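Transcriptional activator of comK gene (Bacillus halodurans, PDB 2HQB) probably activates transcription of the comK gene and, as a BMP-family lipoprotein, may bind a small ligand between two lobes. Local coordinates at residues V91-E96 with Q228-L233; F157-G162 with F174-K179. All blocks are in the same frame, centred on the assembly; numbering follows the deposited sequence.

Interaction 1: V91-E96 with Q228-L233; sequences VSFNGE and QHVDDL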
ATOM      1  N   VAL A  91       6.222   5.727 -15.761  1.00 42.47           N
ATOM      2  CA  VAL A  91       6.221   5.558 -14.316  1.00 42.46           C
ATOM      3  C   VAL A  91       5.828   4.110 -14.018  1.00 44.80           C
ATOM      4  O   VAL A  91       4.929   3.556 -14.645  1.00 45.55           O
ATOM      5  CB  VAL A  91       5.205   6.471 -13.621  1.00 43.66           C
ATOM      6  CG1 VAL A  91       5.546   6.598 -12.133  1.00 50.14           C
ATOM      7  CG2 VAL A  91       5.210   7.827 -14.259  1.00 50.77           C
ATOM      8  N   SER A  92       6.527   3.480 -13.086  1.00 42.92           N
ATOM      9  CA  SER A  92       6.201   2.113 -12.728  1.00 42.02           C
ATOM     10  C   SER A  92       5.885   2.136 -11.256  1.00 42.99           C
ATOM     11  O   SER A  92       6.371   2.989 -10.506  1.00 45.31           O
ATOM     12  CB  SER A  92       7.392   1.165 -12.957  1.00 47.42           C
ATOM     13  OG  SER A  92       8.142   0.913 -11.756  1.00 45.29           O
ATOM     14  N   PHE A  93       5.040   1.218 -10.829  1.00 45.66           N
ATOM     15  CA  PHE A  93       4.777   1.140  -9.416  1.00 45.47           C
ATOM     16  C   PHE A  93       5.654   0.001  -8.902  1.00 47.18           C
ATOM     17  O   PHE A  93       5.432  -1.143  -9.258  1.00 47.06           O
ATOM     18  CB  PHE A  93       3.322   0.848  -9.164  1.00 38.19           C
ATOM     19  CG  PHE A  93       2.663   1.875  -8.322  1.00 56.98           C
ATOM     20  CD1 PHE A  93       2.198   3.069  -8.893  1.00 61.89           C
ATOM     21  CD2 PHE A  93       2.556   1.690  -6.934  1.00 66.37           C
ATOM     22  CE1 PHE A  93       1.629   4.084  -8.091  1.00 76.36           C
ATOM     23  CE2 PHE A  93       1.991   2.695  -6.102  1.00 74.65           C
ATOM     24  CZ  PHE A  93       1.525   3.898  -6.681  1.00 80.30           C
ATOM     25  N   ASN A  94       6.699   0.335  -8.149  1.00 45.94           N
ATOM     26  CA  ASN A  94       7.602  -0.654  -7.534  1.00 48.47           C
ATOM     27  C   ASN A  94       8.838  -1.230  -8.173  1.00 53.38           C
ATOM     28  O   ASN A  94       9.554  -1.981  -7.514  1.00 65.18           O
ATOM     29  CB  ASN A  94       6.845  -1.874  -7.013  1.00 31.59           C
ATOM     30  CG  ASN A  94       5.917  -1.542  -5.915  1.00 38.81           C
ATOM     31  OD1 ASN A  94       6.094  -0.550  -5.212  1.00 45.61           O
ATOM     32  ND2 ASN A  94       4.900  -2.376  -5.741  1.00 43.20           N
ATOM     33  N   GLY A  95       9.135  -0.968  -9.419  1.00 53.41           N
ATOM     34  CA  GLY A  95      10.368  -1.597  -9.880  1.00 52.40           C
ATOM     35  C   GLY A  95      11.597  -0.760  -9.555  1.00 48.33           C
ATOM     36  O   GLY A  95      11.526   0.217  -8.807  1.00 45.43           O
ATOM     37  N   GLU A  96      12.729  -1.141 -10.118  1.00 48.66           N
ATOM     38  CA  GLU A  96      13.966  -0.395  -9.930  1.00 56.62           C
ATOM     39  C   GLU A  96      14.209   0.178 -11.330  1.00 58.54           C
ATOM     40  O   GLU A  96      14.222  -0.565 -12.312  1.00 59.65           O
ATOM     41  CB  GLU A  96      15.108  -1.342  -9.491  1.00 64.41           C
ATOM     42  CG  GLU A  96      15.229  -2.637 -10.357  1.00 93.82           C
ATOM     43  CD  GLU A  96      16.399  -3.578  -9.975  1.00107.30           C
ATOM     44  OE1 GLU A  96      17.576  -3.151 -10.075  1.00114.05           O
ATOM     45  OE2 GLU A  96      16.139  -4.749  -9.589  1.00104.90           O
ATOM     46  N   GLN A 228      -2.400   3.369   2.254  1.00 45.72           N
ATOM     47  CA  GLN A 228      -1.465   3.855   1.247  1.00 44.12           C
ATOM     48  C   GLN A 228      -2.339   4.442   0.138  1.00 49.21           C
ATOM     49  O   GLN A 228      -3.107   3.724  -0.494  1.00 48.95           O
ATOM     50  CB  GLN A 228      -0.592   2.717   0.728  1.00 39.43           C
ATOM     51  CG  GLN A 228       0.271   2.120   1.831  1.00 49.17           C
ATOM     52  CD  GLN A 228       1.307   1.140   1.320  1.00 51.70           C
ATOM     53  OE1 GLN A 228       1.030   0.352   0.429  1.00 54.88           O
ATOM     54  NE2 GLN A 228       2.505   1.179   1.892  1.00 48.78           N
ATOM     55  N   HIS A 229      -2.230   5.748  -0.099  1.00 49.06           N
ATOM     56  CA  HIS A 229      -3.087   6.387  -1.090  1.00 48.67           C
ATOM     57  C   HIS A 229      -2.594   6.370  -2.498  1.00 51.26           C
ATOM     58  O   HIS A 229      -2.075   7.373  -2.996  1.00 55.65           O
ATOM     59  CB  HIS A 229      -3.380   7.823  -0.675  1.00 52.28           C
ATOM     60  CG  HIS A 229      -3.896   7.939   0.725  1.00 55.84           C
ATOM     61  ND1 HIS A 229      -5.226   7.766   1.047  1.00 63.05           N
ATOM     62  CD2 HIS A 229      -3.251   8.141   1.897  1.00 52.73           C
ATOM     63  CE1 HIS A 229      -5.378   7.861   2.356  1.00 53.44           C
ATOM     64  NE2 HIS A 229      -4.196   8.088   2.895  1.00 60.64           N
ATOM     65  N   VAL A 230      -2.785   5.225  -3.145  1.00 49.67           N
ATOM     66  CA  VAL A 230      -2.391   5.016  -4.530  1.00 47.00           C
ATOM     67  C   VAL A 230      -3.098   5.986  -5.472  1.00 46.66           C
ATOM     68  O   VAL A 230      -2.473   6.546  -6.376  1.00 44.21           O
ATOM     69  CB  VAL A 230      -2.722   3.583  -4.976  1.00 44.12           C
ATOM     70  CG1 VAL A 230      -2.307   3.387  -6.402  1.00 46.31           C
ATOM     71  CG2 VAL A 230      -1.996   2.573  -4.084  1.00 41.84           C
ATOM     72  N   ASP A 231      -4.399   6.187  -5.265  1.00 46.98           N
ATOM     73  CA  ASP A 231      -5.152   7.083  -6.134  1.00 50.10           C
ATOM     74  C   ASP A 231      -4.554   8.472  -6.041  1.00 52.28           C
ATOM     75  O   ASP A 231      -4.377   9.160  -7.058  1.00 49.25           O
ATOM     76  CB  ASP A 231      -6.647   7.084  -5.774  1.00 57.04           C
ATOM     77  CG  ASP A 231      -6.911   7.219  -4.265  1.00 71.62           C
ATOM     78  OD1 ASP A 231      -5.969   7.152  -3.438  1.00 67.92           O
ATOM     79  OD2 ASP A 231      -8.100   7.383  -3.914  1.00 82.55           O
ATOM     80  N   ASP A 232      -4.215   8.864  -4.818  1.00 51.21           N
ATOM     81  CA  ASP A 232      -3.597  10.159  -4.587  1.00 54.77           C
ATOM     82  C   ASP A 232      -2.215  10.250  -5.202  1.00 53.90           C
ATOM     83  O   ASP A 232      -1.880  11.227  -5.868  1.00 56.80           O
ATOM     84  CB  ASP A 232      -3.495  10.424  -3.107  1.00 53.51           C
ATOM     85  CG  ASP A 232      -4.806  10.733  -2.527  1.00 57.40           C
ATOM     86  OD1 ASP A 232      -5.789  10.633  -3.296  1.00 68.46           O
ATOM     87  OD2 ASP A 232      -4.863  11.068  -1.331  1.00 60.91           O
ATOM     88  N   LEU A 233      -1.402   9.243  -4.967  1.00 50.61           N
ATOM     89  CA  LEU A 233      -0.090   9.269  -5.549  1.00 54.27           C
ATOM     90  C   LEU A 233      -0.167   9.383  -7.083  1.00 55.90           C
ATOM     91  O   LEU A 233       0.644  10.090  -7.690  1.00 56.80           O
ATOM     92  CB  LEU A 233       0.686   8.016  -5.159  1.00 56.64           C
ATOM     93  CG  LEU A 233       2.159   8.234  -5.446  1.00 57.75           C
ATOM     94  CD1 LEU A 233       2.599   9.402  -4.598  1.00 56.83           C
ATOM     95  CD2 LEU A 233       2.971   6.990  -5.136  1.00 58.54           C
TER

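Interaction 2: F157-G162 with F174-K179; sequences FVRYVG and FQELQK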
ATOM      1  N   PHE A 157       3.447 -11.880  17.280  1.00 52.33           N
ATOM      2  CA  PHE A 157       3.552 -13.106  16.513  1.00 54.10           C
ATOM      3  C   PHE A 157       3.491 -12.813  15.026  1.00 52.64           C
ATOM      4  O   PHE A 157       2.532 -12.222  14.540  1.00 50.85           O
ATOM      5  CB  PHE A 157       2.424 -14.062  16.852  1.00 53.34           C
ATOM      6  CG  PHE A 157       2.509 -14.618  18.209  1.00 57.68           C
ATOM      7  CD1 PHE A 157       2.428 -13.786  19.317  1.00 62.12           C
ATOM      8  CD2 PHE A 157       2.622 -15.982  18.398  1.00 57.93           C
ATOM      9  CE1 PHE A 157       2.449 -14.311  20.603  1.00 57.83           C
ATOM     10  CE2 PHE A 157       2.646 -16.517  19.681  1.00 58.46           C
ATOM     11  CZ  PHE A 157       2.557 -15.686  20.786  1.00 52.62           C
ATOM     12  N   VAL A 158       4.517 -13.249  14.309  1.00 52.21           N
ATOM     13  CA  VAL A 158       4.593 -13.051  12.875  1.00 47.77           C
ATOM     14  C   VAL A 158       4.573 -14.388  12.179  1.00 43.40           C
ATOM     15  O   VAL A 158       5.401 -15.235  12.454  1.00 41.18           O
ATOM     16  CB  VAL A 158       5.881 -12.341  12.478  1.00 39.72           C
ATOM     17  CG1 VAL A 158       5.919 -12.153  10.987  1.00 35.87           C
ATOM     18  CG2 VAL A 158       5.967 -11.007  13.174  1.00 45.89           C
ATOM     19  N   ARG A 159       3.593 -14.566  11.299  1.00 45.99           N
ATOM     20  CA  ARG A 159       3.450 -15.776  10.485  1.00 47.35           C
ATOM     21  C   ARG A 159       3.498 -15.306   9.035  1.00 47.07           C
ATOM     22  O   ARG A 159       2.936 -14.273   8.689  1.00 46.81           O
ATOM     23  CB  ARG A 159       2.118 -16.491  10.746  1.00 46.56           C
ATOM     24  CG  ARG A 159       2.006 -17.154  12.113  1.00 57.38           C
ATOM     25  CD  ARG A 159       3.206 -18.038  12.403  1.00 59.16           C
ATOM     26  NE  ARG A 159       4.056 -17.464  13.442  1.00 59.51           N
ATOM     27  CZ  ARG A 159       4.160 -17.960  14.672  1.00 65.35           C
ATOM     28  NH1 ARG A 159       3.472 -19.043  15.026  1.00 63.47           N
ATOM     29  NH2 ARG A 159       4.958 -17.376  15.551  1.00 62.16           N
ATOM     30  N   TYR A 160       4.172 -16.069   8.193  1.00 47.39           N
ATOM     31  CA  TYR A 160       4.298 -15.723   6.788  1.00 44.84           C
ATOM     32  C   TYR A 160       3.461 -16.630   5.893  1.00 43.98           C
ATOM     33  O   TYR A 160       3.513 -17.843   6.015  1.00 45.39           O
ATOM     34  CB  TYR A 160       5.788 -15.793   6.362  1.00 33.69           C
ATOM     35  CG  TYR A 160       6.616 -14.667   6.971  1.00 39.58           C
ATOM     36  CD1 TYR A 160       7.595 -14.912   7.955  1.00 39.60           C
ATOM     37  CD2 TYR A 160       6.334 -13.343   6.649  1.00 40.40           C
ATOM     38  CE1 TYR A 160       8.243 -13.875   8.599  1.00 27.34           C
ATOM     39  CE2 TYR A 160       6.969 -12.307   7.280  1.00 52.09           C
ATOM     40  CZ  TYR A 160       7.917 -12.568   8.263  1.00 51.30           C
ATOM     41  OH  TYR A 160       8.458 -11.475   8.915  1.00 56.03           O
ATOM     42  N   VAL A 161       2.660 -16.042   5.009  1.00 44.58           N
ATOM     43  CA  VAL A 161       1.898 -16.844   4.049  1.00 40.80           C
ATOM     44  C   VAL A 161       2.858 -17.009   2.882  1.00 45.40           C
ATOM     45  O   VAL A 161       3.710 -16.144   2.616  1.00 48.96           O
ATOM     46  CB  VAL A 161       0.717 -16.116   3.469  1.00 25.13           C
ATOM     47  CG1 VAL A 161       0.006 -17.023   2.507  1.00 34.73           C
ATOM     48  CG2 VAL A 161      -0.171 -15.641   4.536  1.00 24.03           C
ATOM     49  N   GLY A 162       2.758 -18.092   2.151  1.00 44.51           N
ATOM     50  CA  GLY A 162       3.705 -18.172   1.059  1.00 48.76           C
ATOM     51  C   GLY A 162       3.573 -16.993   0.103  1.00 49.64           C
ATOM     52  O   GLY A 162       4.561 -16.524  -0.443  1.00 42.85           O
ATOM     53  N   PHE A 174      -4.237 -17.703  10.821  1.00 60.25           N
ATOM     54  CA  PHE A 174      -5.111 -16.973  11.746  1.00 58.64           C
ATOM     55  C   PHE A 174      -5.504 -17.906  12.886  1.00 58.42           C
ATOM     56  O   PHE A 174      -5.345 -17.580  14.069  1.00 56.55           O
ATOM     57  CB  PHE A 174      -6.399 -16.511  11.067  1.00 50.69           C
ATOM     58  CG  PHE A 174      -7.411 -15.938  12.031  1.00 40.27           C
ATOM     59  CD1 PHE A 174      -7.052 -14.906  12.914  1.00 46.34           C
ATOM     60  CD2 PHE A 174      -8.720 -16.420  12.056  1.00 29.14           C
ATOM     61  CE1 PHE A 174      -7.980 -14.363  13.802  1.00 46.88           C
ATOM     62  CE2 PHE A 174      -9.671 -15.893  12.938  1.00 27.54           C
ATOM     63  CZ  PHE A 174      -9.305 -14.858  13.818  1.00 48.08           C
ATOM     64  N   GLN A 175      -6.037 -19.067  12.499  1.00 58.16           N
ATOM     65  CA  GLN A 175      -6.463 -20.100  13.436  1.00 60.52           C
ATOM     66  C   GLN A 175      -5.324 -20.457  14.404  1.00 60.48           C
ATOM     67  O   GLN A 175      -5.482 -20.370  15.634  1.00 53.91           O
ATOM     68  CB  GLN A 175      -6.947 -21.325  12.649  1.00 55.91           C
ATOM     69  CG  GLN A 175      -8.427 -21.240  12.266  1.00 66.90           C
ATOM     70  CD  GLN A 175      -8.700 -21.825  10.879  1.00 85.97           C
ATOM     71  OE1 GLN A 175      -7.978 -22.734  10.429  1.00 88.74           O
ATOM     72  NE2 GLN A 175      -9.749 -21.318  10.193  1.00 67.34           N
ATOM     73  N   GLU A 176      -4.188 -20.865  13.837  1.00 56.89           N
ATOM     74  CA  GLU A 176      -2.988 -21.169  14.609  1.00 55.79           C
ATOM     75  C   GLU A 176      -2.730 -20.141  15.733  1.00 57.88           C
ATOM     76  O   GLU A 176      -2.637 -20.501  16.910  1.00 56.16           O
ATOM     77  CB  GLU A 176      -1.772 -21.132  13.702  1.00 54.25           C
ATOM     78  CG  GLU A 176      -1.382 -22.415  13.057  1.00 61.39           C
ATOM     79  CD  GLU A 176       0.030 -22.317  12.540  1.00 71.55           C
ATOM     80  OE1 GLU A 176       0.898 -21.865  13.329  1.00 72.75           O
ATOM     81  OE2 GLU A 176       0.269 -22.676  11.363  1.00 70.50           O
ATOM     82  N   LEU A 177      -2.567 -18.873  15.348  1.00 54.27           N
ATOM     83  CA  LEU A 177      -2.309 -17.809  16.304  1.00 55.27           C
ATOM     84  C   LEU A 177      -3.520 -17.627  17.196  1.00 57.79           C
ATOM     85  O   LEU A 177      -3.452 -16.981  18.266  1.00 53.07           O
ATOM     86  CB  LEU A 177      -2.034 -16.499  15.582  1.00 55.59           C
ATOM     87  CG  LEU A 177      -0.792 -16.415  14.727  1.00 46.20           C
ATOM     88  CD1 LEU A 177      -0.838 -15.107  13.970  1.00 46.18           C
ATOM     89  CD2 LEU A 177       0.438 -16.516  15.602  1.00 54.48           C
ATOM     90  N   GLN A 178      -4.646 -18.165  16.740  1.00 60.30           N
ATOM     91  CA  GLN A 178      -5.860 -18.067  17.539  1.00 70.65           C
ATOM     92  C   GLN A 178      -5.556 -18.886  18.797  1.00 74.12           C
ATOM     93  O   GLN A 178      -5.669 -18.393  19.918  1.00 74.64           O
ATOM     94  CB  GLN A 178      -7.067 -18.649  16.786  1.00 76.75           C
ATOM     95  CG  GLN A 178      -8.409 -18.368  17.459  1.00 79.23           C
ATOM     96  CD  GLN A 178      -8.876 -16.936  17.273  1.00 83.36           C
ATOM     97  OE1 GLN A 178      -8.074 -15.997  17.298  1.00 91.00           O
ATOM     98  NE2 GLN A 178     -10.182 -16.758  17.098  1.00 83.82           N
ATOM     99  N   LYS A 179      -5.127 -20.127  18.587  1.00 73.03           N
ATOM    100  CA  LYS A 179      -4.779 -21.029  19.672  1.00 69.90           C
ATOM    101  C   LYS A 179      -3.510 -20.583  20.408  1.00 72.14           C
ATOM    102  O   LYS A 179      -2.774 -21.402  20.938  1.00 79.46           O
ATOM    103  CB  LYS A 179      -4.576 -22.446  19.119  1.00 68.38           C
ATOM    104  CG  LYS A 179      -5.755 -22.971  18.332  1.00 69.67           C
ATOM    105  CD  LYS A 179      -5.507 -24.379  17.797  1.00 77.75           C
ATOM    106  CE  LYS A 179      -6.697 -24.826  16.933  1.00 87.16           C
ATOM    107  NZ  LYS A 179      -6.546 -26.206  16.397  1.00 87.63           N
TER

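Interaction 1: V91-E96 with Q228-L233
Val230 and Leu233, three residues apart on the first turn of helix 230-240, both reach Phe93 at the end of strand 89-93. In this periplasmic-binding-protein fold of two Rossmann-like lobes, the chain leaves the mixed sheet at Gln228, the last residue of strand 222-228, and crosses into the lobe of the parallel sheet, where the helix start packs on Phe93; the contact lies within that lobe, beside the crossover. The next residue, His229, holds the N-cap position; its carbonyl O accepts from Leu233 N at 2.8 Å, and its NE2 is hydrogen-bonded to Ser261, so the helix start is tied back to the mixed sheet. Val230 comes next. With chi1 at -180°, its CG1 lies anti to the backbone N, and this branch makes the contact, 3.9 Å from CZ of Phe93. The side chains meet at a slant; the CA atoms of Phe93 and Val230 stay 9.5 Å apart, a gap spanned mostly by the phenyl group. Asp231 turns its CB away from the strand and packs on Glu27 and Asn31 of helix 23-35. Three buried residues carry the whole interface, 128 Å² over both sides, and no hydrogen bond crosses it. Around the ring, His70 adds an edge-to-face partner and Tyr234 a ring lying nearly parallel. Leu233 directs its CB toward the strand, with CG anti to the backbone N (chi1 -164°), and its CD2 methyl ends 3.7 Å from Phe93 CZ.

Interaction 2: F157-G162 with F174-K179
Leu177 is the centre of this contact, with 88 Å² buried against Arg159 and Phe157 of the edge strand. Its CD2 methyl does most of the touching. It lies 3.4 Å from Phe157 CB and also reaches the Phe157 ring obliquely; the same methyl sits 3.9 Å above the guanidinium plane of Arg159, offset toward the rim, while Leu177 CG packs 3.9 Å from Arg159 CG. The arginine can offer that face because its chain bends at chi2 (-51°) and again at chi3, folding back until NE donates to Val158 O over 2.8 Å with an N-H...O angle of 167°. Glu176 OE1 stands near the guanidinium plane, 4.2 Å from Arg159 NH1, too far for a salt bridge, so any attraction is probably modest. An alanine in place of Arg159 removes NE and the guanidinium, which would probably leave the Val158 carbonyl without this bond and Leu177 CD2 without the flat group it packs on. The segment axes approach to 9.9 Å and run 153° apart, the near-antiparallel packing of helix 167-178 on strand 155-160 in a beta-alpha-beta crossover, which continues to strand 184-186 of the Rossmann-like sheet.

Overall arrangement
The two interactions lie in different parts of the two-lobed fold, their centres 29 Å apart and their nearest atoms about 15 Å apart, without touching. Along the chain, both segments of interaction 2 fall between those of interaction 1, which are 132 residues apart at their closest ends against 12 for interaction 2. Interaction 2 is local, joining edge strand 155-160 to the next helix within the mixed-sheet lobe. Interaction 1 is long-range: after strand 222-228 of that mixed sheet the chain crosses over, and helix 230-240 packs on strand 89-93 within the parallel-sheet lobe. Each contact thus builds one lobe, interaction 1 just past the crossing, consistent with a two-lobed binding-protein fold.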